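Local coordinates for Exo-1,5-alpha-L-arabinofuranobiosidase (Gibberella zeae, PDB 2YDT), which probably hydrolyses alpha-1,5-linked arabinan from the chain end, releasing arabinofuranobiose units, at residues Q186-T189 with D190-K193; V75-Q79 with N80-L84; V197-D200 with T201-A204. One frame throughout, in Å; residues are numbered along the deposited sequence.

The chain forms six four-stranded antiparallel sheets, the blades of a beta-propeller as in sialidase-like proteins. Contact 2 comes first along the chain, then contact 1, then contact 3. Contact 2 is the loop from strand 70-75, the last of one sheet, toward strand 87-92, the first of the next. Contacts 1 and 3 share one sheet: contact 1 ends strand 182-188, and contact 3 ends its neighbour, strand 198-201. Their centres are about 20 Å apart, yet Q186 CD and V197 CG2 touch at 3.8 Å. The centres of contacts 1 and 2 lie about 21 Å apart, those of 2 and 3 about 29 Å. All are turns or strand ends away from the bound sugars and metal sites.

Contact 1 of 3, residues Q186-T189 with D190-K193; sequences QTTT and DLKK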
loop_
_atom_site.group_PDB
_atom_site.type_symbol
_atom_site.label_atom_id
_atom_site.label_comp_id
_atom_site.label_asym_id
_atom_site.label_seq_id
_atom_site.Cartn_x
_atom_site.Cartn_y
_atom_site.Cartn_z
ATOM N N GLN A 186 -11.986 7.515 -5.709
ATOM C CA GLN A 186 -13.424 7.423 -5.839
ATOM C C GLN A 186 -13.980 6.980 -4.498
ATOM O O GLN A 186 -13.282 6.343 -3.700
ATOM C CB GLN A 186 -13.829 6.446 -6.948
ATOM C CG GLN A 186 -13.474 6.946 -8.358
ATOM C CD GLN A 186 -13.752 5.932 -9.433
ATOM O OE1 GLN A 186 -12.849 5.291 -9.966
ATOM N NE2 GLN A 186 -15.039 5.760 -9.755
ATOM N N THR A 187 -15.255 7.303 -4.248
ATOM C CA THR A 187 -15.891 6.891 -3.011
ATOM C C THR A 187 -17.116 5.992 -3.262
ATOM O O THR A 187 -17.668 5.957 -4.363
ATOM C CB THR A 187 -16.351 8.121 -2.163
ATOM O OG1 THR A 187 -17.456 8.809 -2.808
ATOM C CG2 THR A 187 -15.211 9.094 -1.897
ATOM N N THR A 188 -17.515 5.277 -2.219
ATOM C CA THR A 188 -18.713 4.450 -2.289
ATOM C C THR A 188 -19.428 4.424 -0.933
ATOM O O THR A 188 -18.790 4.558 0.121
ATOM C CB THR A 188 -18.396 3.029 -2.740
ATOM O OG1 THR A 188 -19.614 2.315 -2.981
ATOM C CG2 THR A 188 -17.562 2.276 -1.711
ATOM N N THR A 189 -20.755 4.210 -0.966
ATOM C CA THR A 189 -21.502 3.992 0.238
ATOM C C THR A 189 -22.103 2.587 0.313
ATOM O O THR A 189 -22.514 2.159 1.392
ATOM C CB THR A 189 -22.618 5.025 0.367
ATOM O OG1 THR A 189 -23.434 5.003 -0.819
ATOM C CG2 THR A 189 -22.015 6.426 0.557
ATOM N N ASP A 190 -22.118 1.867 -0.804
ATOM C CA ASP A 190 -22.665 0.489 -0.843
ATOM C C ASP A 190 -21.701 -0.564 -1.373
ATOM O O ASP A 190 -22.072 -1.735 -1.511
ATOM C CB ASP A 190 -23.997 0.461 -1.601
ATOM C CG ASP A 190 -23.849 0.659 -3.092
ATOM O OD1 ASP A 190 -22.747 1.068 -3.568
ATOM O OD2 ASP A 190 -24.807 0.419 -3.850
ATOM N N LEU A 191 -20.460 -0.151 -1.644
ATOM C CA LEU A 191 -19.449 -0.989 -2.286
ATOM C C LEU A 191 -19.724 -1.416 -3.729
ATOM O O LEU A 191 -18.907 -2.134 -4.319
ATOM C CB LEU A 191 -19.128 -2.229 -1.452
ATOM C CG LEU A 191 -18.091 -1.918 -0.409
ATOM C CD1 LEU A 191 -17.984 -3.056 0.602
ATOM C CD2 LEU A 191 -16.765 -1.750 -1.245
ATOM N N LYS A 192 -20.846 -0.973 -4.288
ATOM C CA LYS A 192 -21.242 -1.305 -5.672
ATOM C C LYS A 192 -21.147 -0.123 -6.644
ATOM O O LYS A 192 -20.639 -0.273 -7.765
ATOM C CB LYS A 192 -22.677 -1.859 -5.681
ATOM C CG LYS A 192 -22.870 -3.160 -4.838
ATOM C CD LYS A 192 -22.333 -4.336 -5.620
ATOM C CE LYS A 192 -22.529 -5.697 -4.937
ATOM N NZ LYS A 192 -21.972 -6.728 -5.850
ATOM N N LYS A 193 -21.645 1.026 -6.218
ATOM C CA LYS A 193 -21.714 2.253 -7.026
ATOM C C LYS A 193 -20.545 3.133 -6.567
ATOM O O LYS A 193 -20.416 3.418 -5.380
ATOM C CB LYS A 193 -23.061 2.928 -6.708
ATOM C CG LYS A 193 -23.359 4.323 -7.269
ATOM C CD LYS A 193 -24.750 4.835 -6.737
ATOM C CE LYS A 193 -25.178 6.120 -7.468
ATOM N NZ LYS A 193 -26.445 6.705 -6.902
HETATM O O HOH W 1 -22.467 4.032 -3.345
#
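T188 closes strand 182-188, and the chain turns at once, bringing the CA of L191 to 5.5 Å from the CA of T188. L191 has a positive phi (65°), which helps the backbone curl back. This is the turn between the third and fourth strands of a propeller blade. The order T188, D190, W194 and the bonding are consistent with a shortened Asp-box, a motif found at this place in sialidase-like propellers. Two side chains, T188 and D190, hold the turn from inside. With OG1 of T188 anti to the backbone N (chi1 -172°), the hydroxyl is directed at the K193 carbonyl. OG1 of T188 donates to the backbone O of K193 at 2.8 Å, meeting it from above the carbonyl plane. OG1 of T188 also accepts two weak bonds, from L191 N at 2.9 Å and D190 N at 3.3 Å. One hydroxyl therefore ties the start of the turn to its end. OD1 of D190 accepts from K192 N, which makes an Asx turn, and from K193 N, which completes an Asx motif. The two donors approach differently: K192 N comes from above the carboxylate plane, while K193 N takes the syn lone pair. Outside the turn, L191 O bonds to the hydroxyl of S137 and K192 NZ to the carbonyl of V136, both on strand 134-142 of the preceding sheet. The side chain of T188 also packs on W194. A water sits in the mouth of the loop. It accepts from T189 N at 2.9 Å and lies 3.0 Å from both D190 OD1 and K193 O, to either of which it can donate. K193 N to D190 OD1 is nearly straight: 2.9 Å, with 176° at the hydrogen.

Contact 2 of 3, residues V75-Q79 with N80-L84; sequences VKDTQ and NNWGL
D77 organises a tight polar turn with N80, W82 and G83, in the loop that leaves strand 70-75 for the next propeller blade. Its carboxylate accepts four backbone N-H groups, two on each oxygen. CG stands anti to the backbone N (chi1 171°), which sends the carboxylate into the ring of the loop. OD1 of D77 takes Q79 N, an Asx turn, and N80 N, each at 2.9 Å. Both donors reach OD1 from the same face of the carboxylate, N80 N on the syn side. OD2 of D77 takes W82 N at 2.9 Å, nearly along the C-O bond. G83 N, also 2.9 Å from OD2 of D77, uses the anti lone pair. The carboxylate is thus fixed in rotation, and the four N-H dipoles pointing at it would probably stabilise its negative charge. N80 crosses the D77 side chain at about a right angle, and its CB lies over one face of the W82 ring, toward the rim. At the base of the loop the contact turns apolar: CD1 of L84 touches CG1 of V75 at 3.6 Å. A water bridges D77 O, to which it donates, and N81 N, from which it accepts weakly. Strands of the next blade back the loop. ND2 of N80 bonds to S111 on strand 105-111 and E122 on strand 119-126, Y124 lies against V75, D77 and Q79, and strand 134-142 meets Q79 and N80 through H138.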
loop_
_atom_site.group_PDB
_atom_site.type_symbol
_atom_site.label_atom_id
_atom_site.label_comp_id
_atom_site.label_asym_id
_atom_site.label_seq_id
_atom_site.Cartn_x
_atom_site.Cartn_y
_atom_site.Cartn_z
ATOM N N VAL A 75 -7.561 -15.361 -3.644
ATOM C CA VAL A 75 -8.469 -14.439 -4.282
ATOM C C VAL A 75 -8.239 -14.578 -5.792
ATOM O O VAL A 75 -7.157 -14.293 -6.321
ATOM C CB VAL A 75 -8.269 -12.973 -3.848
ATOM C CG1 VAL A 75 -9.546 -12.156 -4.242
ATOM C CG2 VAL A 75 -8.005 -12.865 -2.377
ATOM N N LYS A 76 -9.268 -15.031 -6.502
ATOM C CA LYS A 76 -9.211 -15.273 -7.948
ATOM C C LYS A 76 -10.099 -14.321 -8.742
ATOM O O LYS A 76 -11.157 -13.872 -8.245
ATOM C CB LYS A 76 -9.633 -16.721 -8.277
ATOM C CG LYS A 76 -8.749 -17.770 -7.658
ATOM C CD LYS A 76 -9.110 -19.165 -8.167
ATOM C CE LYS A 76 -8.293 -20.228 -7.501
ATOM N NZ LYS A 76 -8.679 -21.639 -7.974
ATOM N N ASP A 77 -9.688 -14.033 -9.973
ATOM C CA ASP A 77 -10.500 -13.267 -10.913
ATOM C C ASP A 77 -11.611 -14.215 -11.459
ATOM O O ASP A 77 -11.297 -15.132 -12.215
ATOM C CB ASP A 77 -9.629 -12.796 -12.052
ATOM C CG ASP A 77 -10.404 -12.177 -13.203
ATOM O OD1 ASP A 77 -11.584 -11.799 -13.027
ATOM O OD2 ASP A 77 -9.770 -12.055 -14.257
ATOM N N THR A 78 -12.841 -13.969 -11.029
ATOM C CA THR A 78 -14.010 -14.756 -11.477
ATOM C C THR A 78 -14.760 -14.045 -12.585
ATOM O O THR A 78 -15.716 -14.600 -13.142
ATOM C CB THR A 78 -14.955 -15.008 -10.336
ATOM O OG1 THR A 78 -15.522 -13.782 -9.891
ATOM C CG2 THR A 78 -14.254 -15.729 -9.147
ATOM N N GLN A 79 -14.333 -12.837 -12.966
ATOM C CA GLN A 79 -15.077 -12.009 -13.889
ATOM C C GLN A 79 -14.507 -11.905 -15.293
ATOM O O GLN A 79 -15.271 -11.869 -16.264
ATOM C CB GLN A 79 -15.193 -10.601 -13.288
ATOM C CG GLN A 79 -15.928 -10.564 -11.954
ATOM C CD GLN A 79 -17.327 -11.132 -12.070
ATOM O OE1 GLN A 79 -18.179 -10.603 -12.801
ATOM N NE2 GLN A 79 -17.532 -12.273 -11.429
ATOM N N ASN A 80 -13.187 -11.780 -15.416
ATOM C CA ASN A 80 -12.568 -11.331 -16.670
ATOM C C ASN A 80 -11.771 -12.369 -17.433
ATOM O O ASN A 80 -11.361 -12.121 -18.554
ATOM C CB ASN A 80 -11.628 -10.103 -16.401
ATOM C CG ASN A 80 -12.265 -9.060 -15.512
ATOM O OD1 ASN A 80 -13.394 -8.602 -15.780
ATOM N ND2 ASN A 80 -11.536 -8.614 -14.469
ATOM N N ASN A 81 -11.573 -13.541 -16.837
ATOM C CA ASN A 81 -10.664 -14.552 -17.338
ATOM C C ASN A 81 -9.270 -13.972 -17.632
ATOM O O ASN A 81 -8.627 -14.301 -18.629
ATOM C CB ASN A 81 -11.231 -15.281 -18.580
ATOM C CG ASN A 81 -10.606 -16.657 -18.781
ATOM O OD1 ASN A 81 -9.915 -17.216 -17.921
ATOM N ND2 ASN A 81 -10.884 -17.237 -19.942
ATOM N N TRP A 82 -8.817 -13.100 -16.741
ATOM C CA TRP A 82 -7.519 -12.468 -16.865
ATOM C C TRP A 82 -6.552 -12.883 -15.738
ATOM O O TRP A 82 -5.367 -13.132 -15.989
ATOM C CB TRP A 82 -7.684 -10.924 -16.793
ATOM C CG TRP A 82 -8.256 -10.250 -17.994
ATOM C CD1 TRP A 82 -8.448 -10.778 -19.237
ATOM C CD2 TRP A 82 -8.589 -8.881 -18.078
ATOM N NE1 TRP A 82 -8.936 -9.813 -20.093
ATOM C CE2 TRP A 82 -9.035 -8.629 -19.409
ATOM C CE3 TRP A 82 -8.599 -7.825 -17.158
ATOM C CZ2 TRP A 82 -9.453 -7.362 -19.816
ATOM C CZ3 TRP A 82 -8.998 -6.579 -17.579
ATOM C CH2 TRP A 82 -9.420 -6.350 -18.887
ATOM N N GLY A 83 -7.035 -12.850 -14.505
ATOM C CA GLY A 83 -6.177 -13.001 -13.311
ATOM C C GLY A 83 -6.204 -11.750 -12.438
ATOM O O GLY A 83 -6.576 -10.676 -12.878
ATOM N N LEU A 84 -5.867 -11.935 -11.174
ATOM C CA LEU A 84 -5.663 -10.827 -10.195
ATOM C C LEU A 84 -4.136 -10.729 -10.070
ATOM O O LEU A 84 -3.484 -11.593 -9.496
ATOM C CB LEU A 84 -6.348 -11.120 -8.857
ATOM C CG LEU A 84 -7.873 -11.008 -8.892
ATOM C CD1 LEU A 84 -8.476 -11.276 -7.514
ATOM C CD2 LEU A 84 -8.313 -9.617 -9.391
HETATM O O HOH W 2 -12.242 -15.759 -14.797
HETATM O O HOH W 3 -14.306 -15.161 -15.883
#

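Contact 3 of 3, residues V197-D200 with T201-A204; sequences VVDD and TKYA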
loop_
_atom_site.group_PDB
_atom_site.type_symbol
_atom_site.label_atom_id
_atom_site.label_comp_id
_atom_site.label_asym_id
_atom_site.label_seq_id
_atom_site.Cartn_x
_atom_site.Cartn_y
_atom_site.Cartn_z
ATOM N N VAL A 197 -14.571 10.322 -10.373
ATOM C CA VAL A 197 -13.155 10.486 -9.978
ATOM C C VAL A 197 -12.882 11.884 -9.436
ATOM O O VAL A 197 -13.297 12.898 -10.048
ATOM C CB VAL A 197 -12.246 10.170 -11.139
ATOM C CG1 VAL A 197 -10.758 10.428 -10.801
ATOM C CG2 VAL A 197 -12.419 8.711 -11.589
ATOM N N VAL A 198 -12.195 11.943 -8.291
ATOM C CA VAL A 198 -11.760 13.203 -7.666
ATOM C C VAL A 198 -10.231 13.221 -7.634
ATOM O O VAL A 198 -9.611 12.271 -7.140
ATOM C CB VAL A 198 -12.291 13.338 -6.253
ATOM C CG1 VAL A 198 -11.800 14.640 -5.524
ATOM C CG2 VAL A 198 -13.860 13.238 -6.217
ATOM N N ASP A 199 -9.626 14.310 -8.120
ATOM C CA ASP A 199 -8.159 14.434 -8.084
ATOM C C ASP A 199 -7.665 14.693 -6.665
ATOM O O ASP A 199 -8.264 15.505 -5.910
ATOM C CB ASP A 199 -7.702 15.563 -8.984
ATOM C CG ASP A 199 -7.879 15.249 -10.472
ATOM O OD1 ASP A 199 -8.156 14.089 -10.847
ATOM O OD2 ASP A 199 -7.892 16.209 -11.283
ATOM N N ASP A 200 -6.578 13.996 -6.293
ATOM C CA ASP A 200 -5.947 14.103 -4.990
ATOM C C ASP A 200 -4.618 14.875 -5.026
ATOM O O ASP A 200 -4.259 15.506 -4.027
ATOM C CB ASP A 200 -5.683 12.722 -4.386
ATOM C CG ASP A 200 -6.945 11.972 -4.046
ATOM O OD1 ASP A 200 -7.916 12.608 -3.598
ATOM O OD2 ASP A 200 -6.937 10.725 -4.253
ATOM N N THR A 201 -3.867 14.732 -6.119
ATOM C CA THR A 201 -2.543 15.339 -6.255
ATOM C C THR A 201 -2.174 15.246 -7.720
ATOM O O THR A 201 -2.272 14.190 -8.340
ATOM C CB THR A 201 -1.468 14.630 -5.362
ATOM O OG1 THR A 201 -1.537 15.139 -4.029
ATOM C CG2 THR A 201 -0.051 14.849 -5.888
ATOM N N LYS A 202 -1.781 16.377 -8.295
ATOM C CA LYS A 202 -1.347 16.440 -9.675
ATOM C C LYS A 202 -0.421 17.632 -9.858
ATOM O O LYS A 202 -0.492 18.598 -9.116
ATOM C CB LYS A 202 -2.517 16.561 -10.643
ATOM C CG LYS A 202 -3.360 17.804 -10.488
ATOM C CD LYS A 202 -4.663 17.642 -11.274
ATOM C CE LYS A 202 -5.556 18.851 -11.119
ATOM N NZ LYS A 202 -6.829 18.598 -11.836
ATOM N N TYR A 203 0.443 17.546 -10.855
ATOM C CA TYR A 203 1.490 18.533 -11.091
ATOM C C TYR A 203 1.473 19.038 -12.537
ATOM O O TYR A 203 1.309 18.297 -13.460
ATOM C CB TYR A 203 2.850 17.947 -10.709
ATOM C CG TYR A 203 2.995 17.800 -9.216
ATOM C CD1 TYR A 203 3.315 18.876 -8.396
ATOM C CD2 TYR A 203 2.728 16.590 -8.579
ATOM C CE1 TYR A 203 3.409 18.742 -7.046
ATOM C CE2 TYR A 203 2.804 16.457 -7.227
ATOM C CZ TYR A 203 3.158 17.536 -6.430
ATOM O OH TYR A 203 3.216 17.440 -5.063
ATOM N N ALA A 204 1.652 20.344 -12.692
ATOM C CA ALA A 204 1.640 21.028 -13.980
ATOM C C ALA A 204 2.701 20.548 -14.971
ATOM O O ALA A 204 2.462 20.555 -16.196
ATOM C CB ALA A 204 1.830 22.561 -13.729
#
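K202 reaches back past the end of strand 198-201 to D199 and forms a salt bridge with it. The strand is the outermost of its propeller blade, and a classic beta bulge ends it: D200 and T201 both face L183 of strand 182-188. Two residues at the bulge share one side, against Y225. This is consistent with D199 and K202, on either side of the bulge in sequence, coming out together on the other. The lysine can be followed outward. CB points toward segment 197-200. CG sits between the backbone N and the carbonyl carbon (chi1 62°), and the extended chain beyond it carries CD, CE and NZ to D199. CD of K202 is the first atom to arrive, 3.5 Å from D199 OD2 and 4.1 Å from D199 CG. CE of K202 lies 3.5 Å from the same OD2. NZ of K202 then closes on D199 OD2 at 2.7 Å, from the anti side and 16° out of the carboxylate plane. The two side chains cross at an oblique angle, with the end of the lysine at one oxygen. The other oxygen, OD1, pairs with K182 of the neighbouring strand. Within the bulge T201 turns its hydroxyl back: OG1 of T201 donates to D200 O at 2.7 Å. It comes from above the carbonyl plane and at a sharp 103° to the C=O, so the bond is short but poorly directed. The carboxylate of D200 goes its own way, to H185. At the tip, then, D199 has a lysine at each carboxylate oxygen, among its partners. Such a pair of positive charges would probably keep it ionised, and it ties the end of strand 198-201 to strand 182-188 and to the chain just beyond the bulge.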